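Local structure of galactokinase (Bifidobacterium longum subsp. infantis ATCC 15697 = JCM 1222 = DSM 20088, 6TEQ) at residues V303-E306 / I307-R311; G273-A277 / D278-Q282. The protein probably catalyses the ATP-dependent phosphorylation of galactose as a GHMP-family galactokinase, and binds the analogue 2-deoxy-2-fluoro-galactose. All coordinates share one frame; numbering follows the deposited sequence. Where two conformers were deposited one is given.

Contact 1: residues V303-E306 / I307-R311; sequences VVTE and IERVR
Glu306 sends CG anti to its backbone N (chi1 -174°) and then bends at chi2, while Arg309 holds CG beside its own N and folds at chi3 (-73°), and the two side chains meet nearly at right angles. This is an i to i+3 salt bridge on one turn of the helix 294-318. Arg309 grips side-on, with NE and NH2 both bonded to the single oxygen OE1 of Glu306. The Arg309 NH2 to Glu306 OE1 distance is 2.8 Å, and this bond uses the anti lone pair of OE1. OE1 lies in the guanidinium plane, although the carboxylate itself is turned 63° from it. The other oxygen, OE2, accepts from the backbone N of Gly45 and Glu46 and bonds to Ser332 OG. Glu46 is a galactose-binding residue, so Glu306 is second-shell to the sugar site, and Arg309 probably steadies the Glu306 carboxylate and favours its charged form. One face of the guanidinium lies over the backbone, with Thr305 O 3.6 Å above its plane. Arg309 NH2 also makes a weak bond to Thr305 OG1, whose stronger partner is Arg301 O. Side chains of helix 322-338, among them Leu328 and Ala331, touch Arg309 as well. A methionine at Arg309 would probably leave Glu306 OE1 without its positive mate and the carboxylate less firmly held against the backbone N of Gly45 and Glu46. Along the same turns, Arg309 N bonds to Thr305 O at 2.9 Å. On another side of the helix Val303 and Ile307 lie side by side, CG1 of Val303 3.9 Å from CD1 of Ile307.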
ATOM      1  N   VAL A 303      -6.827   2.500  16.991  1.00 11.99           N
ATOM      2  CA  VAL A 303      -7.101   3.456  15.898  1.00 12.98           C
ATOM      3  C   VAL A 303      -6.857   4.878  16.425  1.00 11.93           C
ATOM      4  O   VAL A 303      -6.286   5.728  15.737  1.00 11.92           O
ATOM      5  CB  VAL A 303      -8.513   3.265  15.344  1.00 13.76           C
ATOM      6  CG1 VAL A 303      -8.862   4.350  14.373  1.00 15.34           C
ATOM      7  CG2 VAL A 303      -8.633   1.896  14.670  1.00 12.29           C
ATOM      8  N   VAL A 304      -7.305   5.126  17.629  1.00 11.71           N
ATOM      9  CA  VAL A 304      -7.278   6.485  18.195  1.00 14.09           C
ATOM     10  C   VAL A 304      -5.831   6.874  18.409  1.00 12.47           C
ATOM     11  O   VAL A 304      -5.462   7.973  18.012  1.00 14.26           O
ATOM     12  CB  VAL A 304      -8.060   6.538  19.507  1.00 11.69           C
ATOM     13  CG1 VAL A 304      -7.712   7.759  20.326  1.00 15.46           C
ATOM     14  CG2 VAL A 304      -9.529   6.444  19.228  1.00 13.98           C
ATOM     15  N   THR A 305      -5.038   6.033  19.021  1.00 14.46           N
ATOM     16  CA  THR A 305      -3.619   6.350  19.335  1.00 13.73           C
ATOM     17  C   THR A 305      -2.811   6.444  18.038  1.00 10.93           C
ATOM     18  O   THR A 305      -1.889   7.244  17.936  1.00 11.53           O
ATOM     19  CB  THR A 305      -3.013   5.422  20.391  1.00 15.11           C
ATOM     20  OG1 THR A 305      -2.976   4.086  19.889  1.00 12.64           O
ATOM     21  CG2 THR A 305      -3.753   5.524  21.722  1.00 13.92           C
ATOM     22  N   GLU A 306      -3.143   5.606  17.053  1.00 11.09           N
ATOM     23  CA  GLU A 306      -2.354   5.571  15.798  1.00 11.80           C
ATOM     24  C   GLU A 306      -2.593   6.886  15.070  1.00  8.81           C
ATOM     25  O   GLU A 306      -1.617   7.413  14.435  1.00 12.61           O
ATOM     26  CB  GLU A 306      -2.763   4.360  14.948  1.00 11.92           C
ATOM     27  CG  GLU A 306      -1.918   4.165  13.728  1.00 11.60           C
ATOM     28  CD  GLU A 306      -0.542   3.587  13.951  1.00 13.10           C
ATOM     29  OE1 GLU A 306      -0.104   3.462  15.124  1.00 13.30           O
ATOM     30  OE2 GLU A 306       0.085   3.336  12.929  1.00 11.67           O
ATOM     31  N   ILE A 307      -3.819   7.367  14.990  1.00 12.53           N
ATOM     32  CA  ILE A 307      -4.092   8.624  14.261  1.00 12.14           C
ATOM     33  C   ILE A 307      -3.241   9.734  14.896  1.00 11.57           C
ATOM     34  O   ILE A 307      -2.568  10.498  14.141  1.00 12.49           O
ATOM     35  CB  ILE A 307      -5.592   8.958  14.229  1.00 14.01           C
ATOM     36  CG1 ILE A 307      -6.399   7.930  13.409  1.00 12.27           C
ATOM     37  CG2 ILE A 307      -5.820  10.357  13.706  1.00 14.57           C
ATOM     38  CD1 ILE A 307      -7.915   8.035  13.511  1.00 15.03           C
ATOM     39  N   GLU A 308      -3.197   9.797  16.223  1.00 13.06           N
ATOM     40  CA  GLU A 308      -2.401  10.835  16.875  1.00 13.52           C
ATOM     41  C   GLU A 308      -0.913  10.595  16.595  1.00 12.26           C
ATOM     42  O   GLU A 308      -0.165  11.561  16.370  1.00 14.53           O
ATOM     43  CB  GLU A 308      -2.626  10.874  18.388  1.00 13.95           C
ATOM     44  CG  GLU A 308      -2.146  12.192  18.936  1.00 16.26           C
ATOM     45  CD  GLU A 308      -2.983  13.411  18.543  1.00 21.35           C
ATOM     46  OE1 GLU A 308      -4.095  13.482  18.920  1.00 27.95           O
ATOM     47  OE2 GLU A 308      -2.498  14.281  17.860  1.00 29.27           O
ATOM     48  N   ARG A 309      -0.441   9.342  16.578  1.00 12.31           N
ATOM     49  CA  ARG A 309       0.961   9.074  16.267  1.00 11.84           C
ATOM     50  C   ARG A 309       1.303   9.648  14.905  1.00  9.86           C
ATOM     51  O   ARG A 309       2.490  10.017  14.700  1.00 10.25           O
ATOM     52  CB  ARG A 309       1.267   7.583  16.343  1.00 11.81           C
ATOM     53  CG  ARG A 309       1.381   7.091  17.775  1.00 12.26           C
ATOM     54  CD  ARG A 309       1.914   5.683  17.866  1.00 12.77           C
ATOM     55  NE  ARG A 309       0.902   4.710  17.435  1.00 13.11           N
ATOM     56  CZ  ARG A 309       0.001   4.170  18.260  1.00 11.06           C
ATOM     57  NH1 ARG A 309       0.073   4.415  19.556  1.00 13.01           N
ATOM     58  NH2 ARG A 309      -0.844   3.264  17.811  1.00 12.50           N
ATOM     59  N   VAL A 310       0.407   9.614  13.936  1.00 10.36           N
ATOM     60  CA  VAL A 310       0.758  10.183  12.619  1.00 10.64           C
ATOM     61  C   VAL A 310       1.133  11.658  12.806  1.00 10.34           C
ATOM     62  O   VAL A 310       2.115  12.122  12.220  1.00 11.50           O
ATOM     63  CB  VAL A 310      -0.308   9.976  11.555  1.00 12.14           C
ATOM     64  CG1 VAL A 310       0.107  10.626  10.258  1.00 12.43           C
ATOM     65  CG2 VAL A 310      -0.634   8.496  11.304  1.00 13.20           C
ATOM     66  N   ARG A 311       0.236  12.426  13.410  0.50 12.50           N
ATOM     67  CA  ARG A 311       0.531  13.857  13.677  0.50 11.04           C
ATOM     68  C   ARG A 311       1.906  13.951  14.356  0.50 10.65           C
ATOM     69  O   ARG A 311       2.782  14.707  13.873  0.50 10.59           O
ATOM     70  CB  ARG A 311      -0.536  14.480  14.573  0.50 14.33           C
ATOM     71  CG  ARG A 311      -1.945  14.372  14.009  0.50 12.97           C
ATOM     72  CD  ARG A 311      -2.894  15.298  14.743  0.50 16.54           C
ATOM     73  NE  ARG A 311      -4.318  14.944  14.544  0.50 15.07           N
ATOM     74  CZ  ARG A 311      -5.042  15.395  13.569  0.50 18.94           C
ATOM     75  NH1 ARG A 311      -4.496  16.259  12.725  0.50 22.42           N
ATOM     76  NH2 ARG A 311      -6.316  15.021  13.470  0.50 19.29           N
TER

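Contact 2: residues G273-A277 / D278-Q282; sequences GISKA and DDQFQ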
ATOM      1  N   GLY A 273     -12.174  13.905  18.831  1.00 15.52           N
ATOM      2  CA  GLY A 273     -12.714  14.428  20.107  1.00 16.18           C
ATOM      3  C   GLY A 273     -11.808  14.097  21.251  1.00 14.51           C
ATOM      4  O   GLY A 273     -11.547  14.992  22.081  1.00 18.43           O
ATOM      5  N   ILE A 274     -11.218  12.890  21.241  1.00 14.53           N
ATOM      6  CA  ILE A 274     -10.202  12.538  22.286  1.00 14.36           C
ATOM      7  C   ILE A 274      -8.987  13.479  22.199  1.00 15.45           C
ATOM      8  O   ILE A 274      -8.489  14.018  23.247  1.00 17.56           O
ATOM      9  CB  ILE A 274      -9.826  11.061  22.178  1.00 14.79           C
ATOM     10  CG1 ILE A 274     -11.037  10.159  22.536  1.00 14.72           C
ATOM     11  CG2 ILE A 274      -8.670  10.744  23.066  1.00 17.56           C
ATOM     12  CD1 ILE A 274     -10.904   8.683  22.139  1.00 17.46           C
ATOM     13  N   SER A 275      -8.455  13.635  20.974  1.00 15.47           N
ATOM     14  CA  SER A 275      -7.201  14.400  20.724  1.00 19.72           C
ATOM     15  C   SER A 275      -7.348  15.847  21.227  1.00 16.97           C
ATOM     16  O   SER A 275      -6.369  16.391  21.803  1.00 20.84           O
ATOM     17  CB  SER A 275      -6.859  14.372  19.257  1.00 22.91           C
ATOM     18  OG  SER A 275      -5.807  15.287  18.969  1.00 24.57           O
ATOM     19  N   LYS A 276      -8.528  16.432  21.046  1.00 17.24           N
ATOM     20  CA  LYS A 276      -8.824  17.848  21.401  1.00 18.48           C
ATOM     21  C   LYS A 276      -9.013  18.005  22.905  1.00 20.75           C
ATOM     22  O   LYS A 276      -8.880  19.170  23.387  1.00 22.74           O
ATOM     23  CB  LYS A 276     -10.042  18.299  20.562  1.00 21.80           C
ATOM     24  CG  LYS A 276     -10.677  19.648  20.862  1.00 31.52           C
ATOM     25  CD  LYS A 276     -11.803  19.912  19.844  1.00 39.38           C
ATOM     26  CE  LYS A 276     -12.168  21.371  19.643  1.00 43.05           C
ATOM     27  NZ  LYS A 276     -13.332  21.761  20.460  1.00 48.68           N
ATOM     28  N   ALA A 277      -9.346  16.920  23.615  1.00 20.17           N
ATOM     29  CA  ALA A 277      -9.613  16.981  25.065  1.00 20.59           C
ATOM     30  C   ALA A 277      -8.363  17.417  25.814  1.00 20.52           C
ATOM     31  O   ALA A 277      -7.240  16.960  25.453  1.00 19.88           O
ATOM     32  CB  ALA A 277     -10.092  15.663  25.636  1.00 17.91           C
ATOM     33  N   ASP A 278      -8.575  18.112  26.953  1.00 18.89           N
ATOM     34  CA  ASP A 278      -7.390  18.429  27.783  1.00 23.02           C
ATOM     35  C   ASP A 278      -6.795  17.154  28.401  1.00 16.79           C
ATOM     36  O   ASP A 278      -5.542  16.947  28.345  1.00 21.16           O
ATOM     37  CB  ASP A 278      -7.754  19.379  28.890  1.00 27.57           C
ATOM     38  CG  ASP A 278      -7.949  20.817  28.453  1.00 31.24           C
ATOM     39  OD1 ASP A 278      -7.392  21.227  27.454  1.00 31.56           O
ATOM     40  OD2 ASP A 278      -8.559  21.477  29.174  1.00 40.59           O
ATOM     41  N   ASP A 279      -7.672  16.305  28.879  1.00 16.09           N
ATOM     42  CA  ASP A 279      -7.315  15.045  29.572  1.00 16.76           C
ATOM     43  C   ASP A 279      -7.644  13.938  28.560  1.00 16.24           C
ATOM     44  O   ASP A 279      -8.729  13.451  28.538  1.00 14.81           O
ATOM     45  CB  ASP A 279      -8.128  14.892  30.855  1.00 17.06           C
ATOM     46  CG  ASP A 279      -7.742  13.691  31.707  1.00 18.89           C
ATOM     47  OD1 ASP A 279      -7.061  12.797  31.183  1.00 19.50           O
ATOM     48  OD2 ASP A 279      -8.146  13.666  32.898  1.00 17.95           O
ATOM     49  N   GLN A 280      -6.671  13.612  27.716  0.50 15.21           N
ATOM     50  CA  GLN A 280      -6.867  12.639  26.613  0.50 14.68           C
ATOM     51  C   GLN A 280      -7.084  11.249  27.223  0.50 14.38           C
ATOM     52  O   GLN A 280      -7.835  10.440  26.634  0.50 15.93           O
ATOM     53  CB  GLN A 280      -5.629  12.627  25.728  0.50 15.67           C
ATOM     54  CG  GLN A 280      -5.411  13.926  24.961  0.50 13.50           C
ATOM     55  CD  GLN A 280      -4.196  13.965  24.064  0.50 15.01           C
ATOM     56  OE1 GLN A 280      -3.183  13.287  24.286  0.50 16.75           O
ATOM     57  NE2 GLN A 280      -4.274  14.786  23.020  0.50 17.76           N
ATOM     58  N   PHE A 281      -6.404  10.945  28.334  1.00 15.13           N
ATOM     59  CA  PHE A 281      -6.626   9.653  29.068  1.00 14.41           C
ATOM     60  C   PHE A 281      -8.071   9.480  29.470  1.00 16.49           C
ATOM     61  O   PHE A 281      -8.701   8.395  29.285  1.00 15.03           O
ATOM     62  CB  PHE A 281      -5.689   9.503  30.262  1.00 15.29           C
ATOM     63  CG  PHE A 281      -4.244   9.721  29.913  1.00 14.72           C
ATOM     64  CD1 PHE A 281      -3.558   8.877  29.050  1.00 16.84           C
ATOM     65  CD2 PHE A 281      -3.547  10.738  30.537  1.00 18.67           C
ATOM     66  CE1 PHE A 281      -2.226   9.101  28.741  1.00 16.84           C
ATOM     67  CE2 PHE A 281      -2.225  10.963  30.246  1.00 16.55           C
ATOM     68  CZ  PHE A 281      -1.567  10.123  29.397  1.00 16.38           C
ATOM     69  N   GLN A 282      -8.597  10.530  30.025  1.00 15.11           N
ATOM     70  CA  GLN A 282      -9.990  10.450  30.513  1.00 13.83           C
ATOM     71  C   GLN A 282     -10.911  10.340  29.280  1.00 15.52           C
ATOM     72  O   GLN A 282     -11.865   9.571  29.335  1.00 15.54           O
ATOM     73  CB  GLN A 282     -10.379  11.615  31.363  1.00 12.99           C
ATOM     74  CG  GLN A 282     -11.778  11.487  31.919  1.00 14.10           C
ATOM     75  CD  GLN A 282     -11.966  10.336  32.864  1.00 13.67           C
ATOM     76  OE1 GLN A 282     -11.017   9.823  33.433  1.00 15.94           O
ATOM     77  NE2 GLN A 282     -13.214   9.963  33.073  1.00 17.77           N
TER
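In one of its two conformers, Gln280 reaches back over the turn and bonds through NE2 to Ser275 O at 2.9 Å. The N-H points fairly straight at the oxygen (155°), and Ser275 O lies close to the amide plane of Gln280. The first torsion sets CG beside the backbone N (chi1 -67°), and the chain runs extended from there. Its CG rests against two carbonyl oxygens, 3.5 Å from Ile274 O and 3.6 Å from Ala277 O. This is the close-packed side. Ile274 is buried here, with CG2 3.7 Å from Gln280 O, and its side chain goes on to touch Ala283, Leu284 and Thr287 of the next helix. The arrangement is a short interhelical turn with an N-cap: Ala277 to Asp279 link helix 267-276 to helix 280-289. Ala277 also packs on Ala283 across the bend. The other side is looser and faces solvent. Lys276 and Asp278 start their side chains away from the other segment, though Asp278 CB still touches Ala277. Asp279 also starts away but serves as N-cap of helix 280-289, its OD1 accepting from Gln282 N at 3.0 Å. That N-H comes from above the carboxylate plane, 64° out of it.

In the fold
Contact 1 is mostly buried, within the single helix 294-318 and near the galactose site. Contact 2 is a surface turn joining helix 267-276 to helix 280-289, away from the annotated sites. Their chemistry follows their place. In contact 1 a salt-bridged carboxylate accepts from backbone N-H groups beside the sugar site; in contact 2 a neutral amide and an N-cap carboxylate serve backbone groups at helix ends. Helix 280-289 leads in the chain to helix 294-318, and the two contacts touch directly. Glu308 OE1 lies 2.5 Å from Ser275 OG, probably a hydrogen bond. At a separate point, Val304 CG1 packs on Ile274 CD1 at 3.8 Å.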